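Local structure of transcription factor GAMBIF1 (Anopheles gambiae, 1BVO) at residues H46-R51 against V149-Q154. The protein probably activates transcription in insect immunity and development as a Dorsal-like Rel protein, of which this chain is the DNA-binding specificity domain. Numbering follows the deposited sequence.
Sequences HGYRGR and VFLEGQ
Y48 turns one face of its ring to L151 and brings its hydroxyl to the backbone where R51 meets E152. With CG anti to the backbone N (chi1 168°), the ring swings across to strand 142-152. CG and CD2 meet L151 CD1. This methyl sits over the middle of the ring, 3.8 Å from the Y48 ring centroid, in a CH-pi contact. CD1 and CE1 meet the other methyl, with Y48 CE1 to L151 CD2 at 3.7 Å. CZ lies near L151 CB. At the tip, Y48 OH donates to R51 O at 2.8 Å, in the carbonyl plane and on a lone pair. The same oxygen, R51 O, accepts E152 N at 3.1 Å, from above that plane. Two donors thus grip R51 O.

R51 and E152 cross at an angle, with R51 CB 3.5 Å from E152 CB. The R51 chain bends at chi2 and chi3 and puts R51 NH1 3.3 Å from E152 OE2, a salt bridge. The guanidinium and carboxylate planes stand 76° apart. The stronger partners lie outside: R51 NE forms a salt bridge with E87 OE2, and E152 OE2 accepts from the backbone N of G157. A water joins R51 N to E152 OE1 and bonds weakly to Y48 OH.

The site is at the surface of the Rel homology DNA-binding domain, about 26 Å from the DNA at the nearest atom. It joins the loop between strands 42-46 and 52-59 to strand 142-152, which runs antiparallel between strands 52-59 and 159-172.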
loop_
_atom_site.group_PDB
_atom_site.type_symbol
_atom_site.label_atom_id
_atom_site.label_comp_id
_atom_site.label_asym_id
_atom_site.label_seq_id
_atom_site.Cartn_x
_atom_site.Cartn_y
_atom_site.Cartn_z
ATOM N N HIS C 46 -5.816 -43.701 -3.949
ATOM C CA HIS C 46 -6.069 -45.008 -4.528
ATOM C C HIS C 46 -4.913 -45.900 -4.148
ATOM O O HIS C 46 -3.832 -45.421 -3.820
ATOM C CB HIS C 46 -6.136 -44.930 -6.048
ATOM C CG HIS C 46 -7.301 -44.143 -6.563
ATOM N ND1 HIS C 46 -8.568 -44.675 -6.667
ATOM C CD2 HIS C 46 -7.375 -42.885 -7.040
ATOM C CE1 HIS C 46 -9.373 -43.769 -7.195
ATOM N NE2 HIS C 46 -8.677 -42.680 -7.436
ATOM N N GLY C 47 -5.137 -47.202 -4.236
ATOM C CA GLY C 47 -4.111 -48.171 -3.914
ATOM C C GLY C 47 -3.773 -48.336 -2.445
ATOM O O GLY C 47 -2.916 -49.157 -2.117
ATOM N N TYR C 48 -4.466 -47.632 -1.552
ATOM C CA TYR C 48 -4.141 -47.748 -0.136
ATOM C C TYR C 48 -5.268 -47.334 0.807
ATOM O O TYR C 48 -6.078 -46.452 0.495
ATOM C CB TYR C 48 -2.858 -46.942 0.158
ATOM C CG TYR C 48 -2.505 -46.700 1.619
ATOM C CD1 TYR C 48 -3.095 -45.654 2.332
ATOM C CD2 TYR C 48 -1.515 -47.447 2.261
ATOM C CE1 TYR C 48 -2.701 -45.350 3.631
ATOM C CE2 TYR C 48 -1.115 -47.152 3.569
ATOM C CZ TYR C 48 -1.710 -46.098 4.242
ATOM O OH TYR C 48 -1.314 -45.774 5.517
ATOM N N ARG C 49 -5.352 -48.057 1.924
ATOM C CA ARG C 49 -6.320 -47.757 2.965
ATOM C C ARG C 49 -5.579 -47.775 4.286
ATOM O O ARG C 49 -4.932 -48.770 4.636
ATOM C CB ARG C 49 -7.462 -48.767 3.004
ATOM C CG ARG C 49 -8.520 -48.394 4.056
ATOM C CD ARG C 49 -9.750 -49.257 3.977
ATOM N NE ARG C 49 -10.515 -48.996 2.762
ATOM C CZ ARG C 49 -11.088 -49.936 2.015
ATOM N NH1 ARG C 49 -10.989 -51.218 2.348
ATOM N NH2 ARG C 49 -11.783 -49.583 0.937
ATOM N N GLY C 50 -5.664 -46.664 5.002
ATOM C CA GLY C 50 -4.995 -46.539 6.270
ATOM C C GLY C 50 -4.893 -45.072 6.583
ATOM O O GLY C 50 -5.576 -44.252 5.981
ATOM N N ARG C 51 -4.062 -44.748 7.558
ATOM C CA ARG C 51 -3.834 -43.375 7.981
ATOM C C ARG C 51 -3.114 -42.643 6.866
ATOM O O ARG C 51 -2.216 -43.219 6.231
ATOM C CB ARG C 51 -2.896 -43.327 9.188
ATOM C CG ARG C 51 -3.279 -44.187 10.356
ATOM C CD ARG C 51 -4.384 -43.600 11.178
ATOM N NE ARG C 51 -4.101 -42.286 11.766
ATOM C CZ ARG C 51 -3.171 -42.018 12.682
ATOM N NH1 ARG C 51 -2.359 -42.973 13.123
ATOM N NH2 ARG C 51 -3.157 -40.809 13.254
ATOM N N VAL C 149 0.386 -35.890 -0.448
ATOM C CA VAL C 149 -0.171 -36.876 0.458
ATOM C C VAL C 149 0.939 -37.712 1.081
ATOM O O VAL C 149 1.935 -38.031 0.420
ATOM C CB VAL C 149 -1.224 -37.762 -0.253
ATOM C CG1 VAL C 149 -1.401 -39.085 0.475
ATOM C CG2 VAL C 149 -2.558 -37.034 -0.305
ATOM N N PHE C 150 0.787 -38.010 2.372
ATOM C CA PHE C 150 1.755 -38.822 3.098
ATOM C C PHE C 150 1.048 -39.973 3.811
ATOM O O PHE C 150 0.101 -39.765 4.589
ATOM C CB PHE C 150 2.496 -38.000 4.159
ATOM C CG PHE C 150 3.300 -36.853 3.623
ATOM C CD1 PHE C 150 4.570 -37.053 3.074
ATOM C CD2 PHE C 150 2.813 -35.552 3.710
ATOM C CE1 PHE C 150 5.346 -35.972 2.639
ATOM C CE2 PHE C 150 3.577 -34.463 3.271
ATOM C CZ PHE C 150 4.846 -34.678 2.735
ATOM N N LEU C 151 1.488 -41.188 3.515
ATOM C CA LEU C 151 0.955 -42.387 4.136
ATOM C C LEU C 151 1.624 -42.611 5.471
ATOM O O LEU C 151 2.764 -42.182 5.668
ATOM C CB LEU C 151 1.242 -43.572 3.242
ATOM C CG LEU C 151 0.698 -43.284 1.857
ATOM C CD1 LEU C 151 0.641 -44.571 1.093
ATOM C CD2 LEU C 151 -0.696 -42.674 1.975
ATOM N N GLU C 152 0.914 -43.247 6.403
ATOM C CA GLU C 152 1.498 -43.549 7.712
ATOM C C GLU C 152 2.647 -44.497 7.347
ATOM O O GLU C 152 2.533 -45.256 6.380
ATOM C CB GLU C 152 0.480 -44.248 8.637
ATOM C CG GLU C 152 0.915 -44.308 10.114
ATOM C CD GLU C 152 0.017 -45.162 11.016
ATOM O OE1 GLU C 152 -0.721 -46.035 10.519
ATOM O OE2 GLU C 152 0.065 -44.989 12.254
ATOM N N GLY C 153 3.758 -44.441 8.073
ATOM C CA GLY C 153 4.884 -45.290 7.703
ATOM C C GLY C 153 4.900 -46.720 8.202
ATOM O O GLY C 153 4.250 -47.615 7.666
ATOM N N GLN C 154 5.778 -46.943 9.162
ATOM C CA GLN C 154 5.958 -48.224 9.829
ATOM C C GLN C 154 6.130 -47.740 11.266
ATOM O O GLN C 154 5.840 -48.453 12.229
ATOM C CB GLN C 154 7.201 -48.934 9.269
ATOM C CG GLN C 154 7.739 -50.080 10.090
ATOM C CD GLN C 154 8.595 -49.577 11.226
ATOM O OE1 GLN C 154 8.327 -49.859 12.396
ATOM N NE2 GLN C 154 9.597 -48.759 10.891
HETATM O O HOH W 1 -2.341 -46.905 8.592
#